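Local coordinates for solute-binding periplasmic protein of iron/siderophore ABC transporter (Yersinia pestis, PDB 6B2Y), which probably captures chelated iron in the periplasm and delivers it to an ABC transporter for uptake into the cell, at residues V82-Q85 with G86-K90; K90-P93 with Q94-A97; A328-H331 with N332-N335. One frame throughout, in Å; residues are numbered along the deposited sequence.

Interaction 1 (V82-Q85 with G86-K90); sequences VGWQ and GDFRK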
loop_
_atom_site.group_PDB
_atom_site.type_symbol
_atom_site.label_atom_id
_atom_site.label_comp_id
_atom_site.label_asym_id
_atom_site.label_seq_id
_atom_site.Cartn_x
_atom_site.Cartn_y
_atom_site.Cartn_z
ATOM N N VAL A 82 -18.645 -0.171 10.144
ATOM C CA VAL A 82 -20.070 -0.123 9.806
ATOM C C VAL A 82 -20.319 0.274 8.359
ATOM O O VAL A 82 -21.484 0.395 7.945
ATOM C CB VAL A 82 -20.834 0.817 10.759
ATOM C CG1 VAL A 82 -20.662 0.338 12.192
ATOM C CG2 VAL A 82 -20.363 2.244 10.593
ATOM N N GLY A 83 -19.264 0.467 7.571
ATOM C CA GLY A 83 -19.399 0.787 6.163
ATOM C C GLY A 83 -18.042 1.062 5.556
ATOM O O GLY A 83 -17.157 1.581 6.245
ATOM N N TRP A 84 -17.846 0.725 4.286
ATOM C CA TRP A 84 -16.574 1.074 3.675
ATOM C C TRP A 84 -16.761 1.340 2.192
ATOM O O TRP A 84 -17.624 0.751 1.534
ATOM C CB TRP A 84 -15.492 -0.001 3.876
ATOM C CG TRP A 84 -15.849 -1.442 3.567
ATOM C CD1 TRP A 84 -16.851 -1.908 2.738
ATOM C CD2 TRP A 84 -15.190 -2.616 4.085
ATOM N NE1 TRP A 84 -16.839 -3.279 2.716
ATOM C CE2 TRP A 84 -15.839 -3.740 3.534
ATOM C CE3 TRP A 84 -14.111 -2.821 4.966
ATOM C CZ2 TRP A 84 -15.448 -5.052 3.834
ATOM C CZ3 TRP A 84 -13.727 -4.125 5.262
ATOM C CH2 TRP A 84 -14.400 -5.223 4.704
ATOM N N GLN A 85 -15.933 2.249 1.689
ATOM C CA GLN A 85 -15.825 2.492 0.262
ATOM C C GLN A 85 -15.389 1.214 -0.458
ATOM O O GLN A 85 -14.748 0.337 0.120
ATOM C CB GLN A 85 -14.838 3.636 0.032
ATOM C CG GLN A 85 -14.792 4.197 -1.365
ATOM C CD GLN A 85 -13.751 3.495 -2.191
ATOM O OE1 GLN A 85 -12.906 2.763 -1.650
ATOM N NE2 GLN A 85 -13.818 3.675 -3.506
ATOM N N GLY A 86 -15.745 1.114 -1.740
ATOM C CA GLY A 86 -15.691 -0.166 -2.438
ATOM C C GLY A 86 -14.307 -0.661 -2.818
ATOM O O GLY A 86 -14.204 -1.786 -3.323
ATOM N N ASP A 87 -13.248 0.122 -2.591
ATOM C CA ASP A 87 -11.934 -0.265 -3.104
ATOM C C ASP A 87 -11.416 -1.570 -2.505
ATOM O O ASP A 87 -10.641 -2.281 -3.151
ATOM C CB ASP A 87 -10.904 0.834 -2.836
ATOM C CG ASP A 87 -11.013 2.003 -3.797
ATOM O OD1 ASP A 87 -11.865 1.970 -4.716
ATOM O OD2 ASP A 87 -10.244 2.968 -3.617
ATOM N N PHE A 88 -11.753 -1.874 -1.253
ATOM C CA PHE A 88 -11.191 -3.080 -0.661
ATOM C C PHE A 88 -11.768 -4.327 -1.326
ATOM O O PHE A 88 -11.026 -5.208 -1.781
ATOM C CB PHE A 88 -11.444 -3.109 0.846
ATOM C CG PHE A 88 -10.935 -4.357 1.522
ATOM C CD1 PHE A 88 -9.598 -4.713 1.438
ATOM C CD2 PHE A 88 -11.798 -5.163 2.263
ATOM C CE1 PHE A 88 -9.120 -5.855 2.058
ATOM C CE2 PHE A 88 -11.334 -6.306 2.880
ATOM C CZ PHE A 88 -9.996 -6.656 2.782
ATOM N N ARG A 89 -13.093 -4.417 -1.406
ATOM C CA ARG A 89 -13.682 -5.612 -2.017
ATOM C C ARG A 89 -13.402 -5.676 -3.517
ATOM O O ARG A 89 -13.132 -6.755 -4.060
ATOM C CB ARG A 89 -15.186 -5.658 -1.771
ATOM C CG ARG A 89 -15.806 -6.981 -2.227
ATOM C CD ARG A 89 -17.311 -6.943 -2.122
ATOM N NE ARG A 89 -17.940 -6.280 -3.257
ATOM C CZ ARG A 89 -19.159 -5.750 -3.230
ATOM N NH1 ARG A 89 -19.877 -5.783 -2.108
ATOM N NH2 ARG A 89 -19.659 -5.171 -4.315
ATOM N N LYS A 90 -13.465 -4.535 -4.198
ATOM C CA LYS A 90 -13.413 -4.525 -5.656
ATOM C C LYS A 90 -11.987 -4.556 -6.197
ATOM O O LYS A 90 -11.720 -5.210 -7.218
ATOM C CB LYS A 90 -14.146 -3.296 -6.182
ATOM C CG LYS A 90 -14.398 -3.379 -7.673
ATOM C CD LYS A 90 -14.269 -2.020 -8.344
ATOM C CE LYS A 90 -14.509 -2.143 -9.846
ATOM N NZ LYS A 90 -15.895 -1.773 -10.233
HETATM O O HOH W 1 -14.761 -2.639 0.293
#
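Gln85 folds back onto Asp87 where the chain passes from strand to helix, a worked example of how a residue before a helix can cap it. CB and CG of Gln85 run alongside the Gly86 amide, which follows directly in the chain. A bend at the next bond, chi2 -92°, swings the amide group over the turn, and CD passes 3.1 Å from Gly86 N. At the tip, Gln85 OE1 accepts from Asp87 N over 2.8 Å, the donor standing well above the carbonyl plane. The other arm, Gln85 NE2, gives a hydrogen to Asp87 OD1 at 2.9 Å. This bond leaves within the amide plane but meets the carboxylate from above, because the two flat groups stand nearly perpendicular, at 89°. Gripped through both its oxygen and its nitrogen, the amide has its flip fixed; OE1 also accepts from Gly63 N, and Asp87 OD2 forms a salt bridge with Arg64.

A second contact spans the same turn. Phe88 directs its edge at the face of the six-membered ring of Trp84 in an offset edge-to-face pair, with Phe88 CD2 3.6 Å from Trp84 CH2. Water 1 lies over that same face of the indole and joins the backbones, donating to Gln85 O and accepting from Arg89 N. The bond from Lys90 N to Gly86 O closes the first helical turn. Together these features make a strand-turn-helix junction with a side-chain cap at the helix N terminus, set in the parallel sheet of one lobe of this periplasmic binding protein.

Interaction 2 (K90-P93 with Q94-A97); sequences KLDP and QTYA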
loop_
_atom_site.group_PDB
_atom_site.type_symbol
_atom_site.label_atom_id
_atom_site.label_comp_id
_atom_site.label_asym_id
_atom_site.label_seq_id
_atom_site.Cartn_x
_atom_site.Cartn_y
_atom_site.Cartn_z
ATOM N N LYS A 90 -13.465 -4.535 -4.198
ATOM C CA LYS A 90 -13.413 -4.525 -5.656
ATOM C C LYS A 90 -11.987 -4.556 -6.197
ATOM O O LYS A 90 -11.720 -5.210 -7.218
ATOM C CB LYS A 90 -14.146 -3.296 -6.182
ATOM C CG LYS A 90 -14.398 -3.379 -7.673
ATOM C CD LYS A 90 -14.269 -2.020 -8.344
ATOM C CE LYS A 90 -14.509 -2.143 -9.846
ATOM N NZ LYS A 90 -15.895 -1.773 -10.233
ATOM N N LEU A 91 -11.057 -3.866 -5.536
ATOM C CA LEU A 91 -9.689 -3.791 -6.029
ATOM C C LEU A 91 -8.733 -4.711 -5.285
ATOM O O LEU A 91 -7.619 -4.942 -5.769
ATOM C CB LEU A 91 -9.182 -2.344 -5.971
ATOM C CG LEU A 91 -9.944 -1.369 -6.873
ATOM C CD1 LEU A 91 -9.277 -0.001 -6.889
ATOM C CD2 LEU A 91 -10.082 -1.923 -8.293
ATOM N N ASP A 92 -9.133 -5.263 -4.146
ATOM C CA ASP A 92 -8.359 -6.302 -3.467
ATOM C C ASP A 92 -9.249 -7.497 -3.134
ATOM O O ASP A 92 -9.361 -7.897 -1.972
ATOM C CB ASP A 92 -7.699 -5.755 -2.199
ATOM C CG ASP A 92 -6.604 -6.667 -1.681
ATOM O OD1 ASP A 92 -6.375 -7.725 -2.308
ATOM O OD2 ASP A 92 -5.959 -6.327 -0.656
ATOM N N PRO A 93 -9.864 -8.123 -4.147
ATOM C CA PRO A 93 -10.718 -9.297 -3.877
ATOM C C PRO A 93 -10.008 -10.452 -3.193
ATOM O O PRO A 93 -10.658 -11.225 -2.469
ATOM C CB PRO A 93 -11.196 -9.705 -5.280
ATOM C CG PRO A 93 -10.158 -9.137 -6.215
ATOM C CD PRO A 93 -9.792 -7.824 -5.589
ATOM N N GLN A 94 -8.703 -10.624 -3.421
ATOM C CA GLN A 94 -8.005 -11.742 -2.802
ATOM C C GLN A 94 -7.952 -11.594 -1.288
ATOM O O GLN A 94 -8.268 -12.537 -0.554
ATOM C CB GLN A 94 -6.602 -11.870 -3.381
ATOM C CG GLN A 94 -6.590 -12.100 -4.874
ATOM C CD GLN A 94 -5.188 -12.122 -5.399
ATOM O OE1 GLN A 94 -4.342 -12.855 -4.881
ATOM N NE2 GLN A 94 -4.916 -11.295 -6.396
ATOM N N THR A 95 -7.521 -10.429 -0.792
ATOM C CA THR A 95 -7.520 -10.223 0.653
ATOM C C THR A 95 -8.930 -10.333 1.215
ATOM O O THR A 95 -9.133 -10.934 2.272
ATOM C CB THR A 95 -6.911 -8.864 1.002
ATOM O OG1 THR A 95 -5.596 -8.791 0.454
ATOM C CG2 THR A 95 -6.833 -8.679 2.511
ATOM N N TYR A 96 -9.912 -9.768 0.510
ATOM C CA TYR A 96 -11.299 -9.874 0.953
ATOM C C TYR A 96 -11.703 -11.340 1.118
ATOM O O TYR A 96 -12.364 -11.704 2.102
ATOM C CB TYR A 96 -12.208 -9.162 -0.048
ATOM C CG TYR A 96 -13.674 -9.103 0.346
ATOM C CD1 TYR A 96 -14.512 -10.205 0.144
ATOM C CD2 TYR A 96 -14.225 -7.951 0.894
ATOM C CE1 TYR A 96 -15.838 -10.159 0.483
ATOM C CE2 TYR A 96 -15.568 -7.896 1.243
ATOM C CZ TYR A 96 -16.367 -9.021 1.038
ATOM O OH TYR A 96 -17.703 -9.007 1.373
ATOM N N ALA A 97 -11.277 -12.194 0.180
ATOM C CA ALA A 97 -11.614 -13.620 0.225
ATOM C C ALA A 97 -11.059 -14.290 1.477
ATOM O O ALA A 97 -11.741 -15.108 2.111
ATOM C CB ALA A 97 -11.084 -14.313 -1.029
HETATM O O HOH W 2 -6.871 -8.970 -4.898
#
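Asp92 and Thr95 face each other through complementary torsions. The aspartate CG points away from its own backbone N (chi1 -164°), which carries the carboxylate forward over the start of helix 93-102, while Thr95 holds OG1 on the side of its own amide (chi1 -57°), so that hydroxyl and N-H are offered to the same partner. The result illustrates how one acidic side chain can begin a helix. Thr95 OG1 donates to Asp92 OD2 over 2.7 Å, approaching from above the carboxylate plane, 36° out of it. The capping bond proper, from Thr95 N to Asp92 OD1, is straight but weak at 3.3 Å.

Water 2 extends the cap by one residue: it accepts from Gln94 N and donates to Asp92 OD1, with the water oxygen 2.9 Å from each. Thus two successive amides of the first turn are served by OD1, one directly and one through solvent. The backbone takes over beyond them, with Tyr96 N bonded to Asp92 O at 3.2 Å and Ala97 N to Pro93 O at 2.9 Å. Pro93, right after the cap, has no N-H to satisfy and suits the first turn of a helix.

Tyr67 OH forms another hydrogen bond with Asp92 OD2, and Gln94 reaches out to Gln296 N and Leu293 O. A bound sodium ion lies about 4 Å from the side chain of Thr95. Chemically, the contact is an Asp N-cap in which a buried carboxylate is gripped by two hydroxyls, an amide and a water; these partners and the start of helix 93-102 would be expected to favour the ionised form, though the C-terminal end of helix 87-91 lies close by.

Interaction 3 (A328-H331 with N332-N335); sequences AIWH and NYYN
Ile329 begins the contact with CD1 beside Tyr333, 4.0 Å from its CD2. Next along, Trp330 illustrates how one indole can engage two following residues at once. It carries CG opposite its backbone N (chi1 -170°), which brings the indole alongside Asn332 and Tyr333. The edge of its six-membered ring points at the face of Tyr333, with Trp330 CE3 over the centre of the phenol ring and 3.6 Å from Tyr333 CE1; the planes stand at 77°. One face of the same indole receives a CH-pi contact from Asn332 CB, almost straight above the six-membered ring at 3.4 Å from its centroid. The Asn332 amide stands steeply to the indole, its OD1 bonded to Arg64. Trp330 O accepts from Tyr333 N over 3.3 Å, closing a 3-10 turn.

His331 lies over Tyr334, NE2 above the centre of the phenol ring and 3.3 Å from Tyr334 CZ. His331 ND1 is hydrogen-bonded to Ser279 OG, which ties the imidazole to the neighbouring strand. Strand 326-330 thus runs into a 3-10 turn lined by aromatic side chains, between its partners 275-280 and 381-383, with helix 340-350 packed against Ile329 and Tyr333.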
loop_
_atom_site.group_PDB
_atom_site.type_symbol
_atom_site.label_atom_id
_atom_site.label_comp_id
_atom_site.label_asym_id
_atom_site.label_seq_id
_atom_site.Cartn_x
_atom_site.Cartn_y
_atom_site.Cartn_z
ATOM N N ALA A 328 8.898 -7.639 -9.371
ATOM C CA ALA A 328 7.543 -7.127 -9.214
ATOM C C ALA A 328 7.176 -7.034 -7.739
ATOM O O ALA A 328 7.590 -7.863 -6.921
ATOM C CB ALA A 328 6.495 -7.987 -9.948
ATOM N N ILE A 329 6.383 -6.008 -7.420
ATOM C CA ILE A 329 5.949 -5.714 -6.061
ATOM C C ILE A 329 4.433 -5.533 -6.049
ATOM O O ILE A 329 3.845 -5.030 -7.011
ATOM C CB ILE A 329 6.658 -4.447 -5.516
ATOM C CG1 ILE A 329 6.355 -4.269 -4.032
ATOM C CG2 ILE A 329 6.245 -3.210 -6.332
ATOM C CD1 ILE A 329 7.035 -5.294 -3.140
ATOM N N TRP A 330 3.804 -5.929 -4.940
ATOM C CA TRP A 330 2.354 -5.771 -4.786
ATOM C C TRP A 330 1.975 -4.296 -4.752
ATOM O O TRP A 330 2.509 -3.524 -3.949
ATOM C CB TRP A 330 1.903 -6.462 -3.503
ATOM C CG TRP A 330 0.423 -6.625 -3.280
ATOM C CD1 TRP A 330 -0.476 -7.258 -4.099
ATOM C CD2 TRP A 330 -0.312 -6.217 -2.120
ATOM N NE1 TRP A 330 -1.733 -7.254 -3.526
ATOM C CE2 TRP A 330 -1.659 -6.623 -2.310
ATOM C CE3 TRP A 330 0.036 -5.552 -0.932
ATOM C CZ2 TRP A 330 -2.653 -6.377 -1.370
ATOM C CZ3 TRP A 330 -0.956 -5.305 0.008
ATOM C CH2 TRP A 330 -2.286 -5.710 -0.218
ATOM N N HIS A 331 1.034 -3.909 -5.613
ATOM C CA HIS A 331 0.780 -2.490 -5.805
ATOM C C HIS A 331 0.190 -1.838 -4.565
ATOM O O HIS A 331 0.480 -0.664 -4.292
ATOM C CB HIS A 331 -0.150 -2.258 -6.983
ATOM C CG HIS A 331 -0.472 -0.816 -7.180
ATOM N ND1 HIS A 331 0.460 0.088 -7.646
ATOM C CD2 HIS A 331 -1.596 -0.106 -6.918
ATOM C CE1 HIS A 331 -0.083 1.292 -7.672
ATOM N NE2 HIS A 331 -1.333 1.197 -7.248
ATOM N N ASN A 332 -0.612 -2.572 -3.796
ATOM C CA ASN A 332 -1.294 -1.935 -2.675
ATOM C C ASN A 332 -0.350 -1.492 -1.571
ATOM O O ASN A 332 -0.788 -0.731 -0.693
ATOM C CB ASN A 332 -2.367 -2.867 -2.124
ATOM C CG ASN A 332 -3.551 -2.985 -3.064
ATOM O OD1 ASN A 332 -4.031 -1.988 -3.599
ATOM N ND2 ASN A 332 -4.015 -4.214 -3.281
ATOM N N TYR A 333 0.927 -1.904 -1.598
ATOM C CA TYR A 333 1.900 -1.286 -0.704
ATOM C C TYR A 333 2.090 0.202 -1.013
ATOM O O TYR A 333 2.750 0.912 -0.230
ATOM C CB TYR A 333 3.260 -2.015 -0.768
ATOM C CG TYR A 333 3.245 -3.434 -0.192
ATOM C CD1 TYR A 333 2.639 -3.722 1.023
ATOM C CD2 TYR A 333 3.861 -4.481 -0.878
ATOM C CE1 TYR A 333 2.636 -5.030 1.535
ATOM C CE2 TYR A 333 3.859 -5.772 -0.381
ATOM C CZ TYR A 333 3.242 -6.046 0.813
ATOM O OH TYR A 333 3.257 -7.349 1.286
ATOM N N TYR A 334 1.534 0.701 -2.124
ATOM C CA TYR A 334 1.647 2.125 -2.421
ATOM C C TYR A 334 0.755 2.977 -1.525
ATOM O O TYR A 334 0.869 4.207 -1.548
ATOM C CB TYR A 334 1.341 2.363 -3.913
ATOM C CG TYR A 334 -0.120 2.560 -4.255
ATOM C CD1 TYR A 334 -0.540 3.678 -4.973
ATOM C CD2 TYR A 334 -1.081 1.643 -3.854
ATOM C CE1 TYR A 334 -1.878 3.868 -5.274
ATOM C CE2 TYR A 334 -2.407 1.822 -4.155
ATOM C CZ TYR A 334 -2.802 2.932 -4.866
ATOM O OH TYR A 334 -4.135 3.113 -5.170
ATOM N N ASN A 335 -0.113 2.356 -0.730
ATOM C CA ASN A 335 -0.991 3.094 0.184
ATOM C C ASN A 335 -1.359 2.191 1.361
ATOM O O ASN A 335 -2.528 1.887 1.609
ATOM C CB ASN A 335 -2.241 3.586 -0.547
ATOM C CG ASN A 335 -3.011 4.600 0.260
ATOM O OD1 ASN A 335 -2.491 5.140 1.236
ATOM N ND2 ASN A 335 -4.251 4.872 -0.141
#

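From the N terminus, interaction 1 carries the chain out of strand 81-85 into helix 87-91, and interaction 2 takes over at the shared Lys90 to start helix 93-102. Each closes only a short local turn. The two touch where Phe88 meets Thr95 and where Trp84 and Arg89 meet Tyr96, folding consecutive helices against the parallel sheet, beside strands 81-85 and 111-112. Interaction 3 comes much later, where strand 326-330 of the mixed sheet passes into a 3-10 turn; the three run in series, and none nests or crosses. Yet residues 90-97 and 328-335 meet in space, Asp92 OD2 lying 3.4 Å from Trp330 CZ2, so interaction 2 joins the regions of the two sheets.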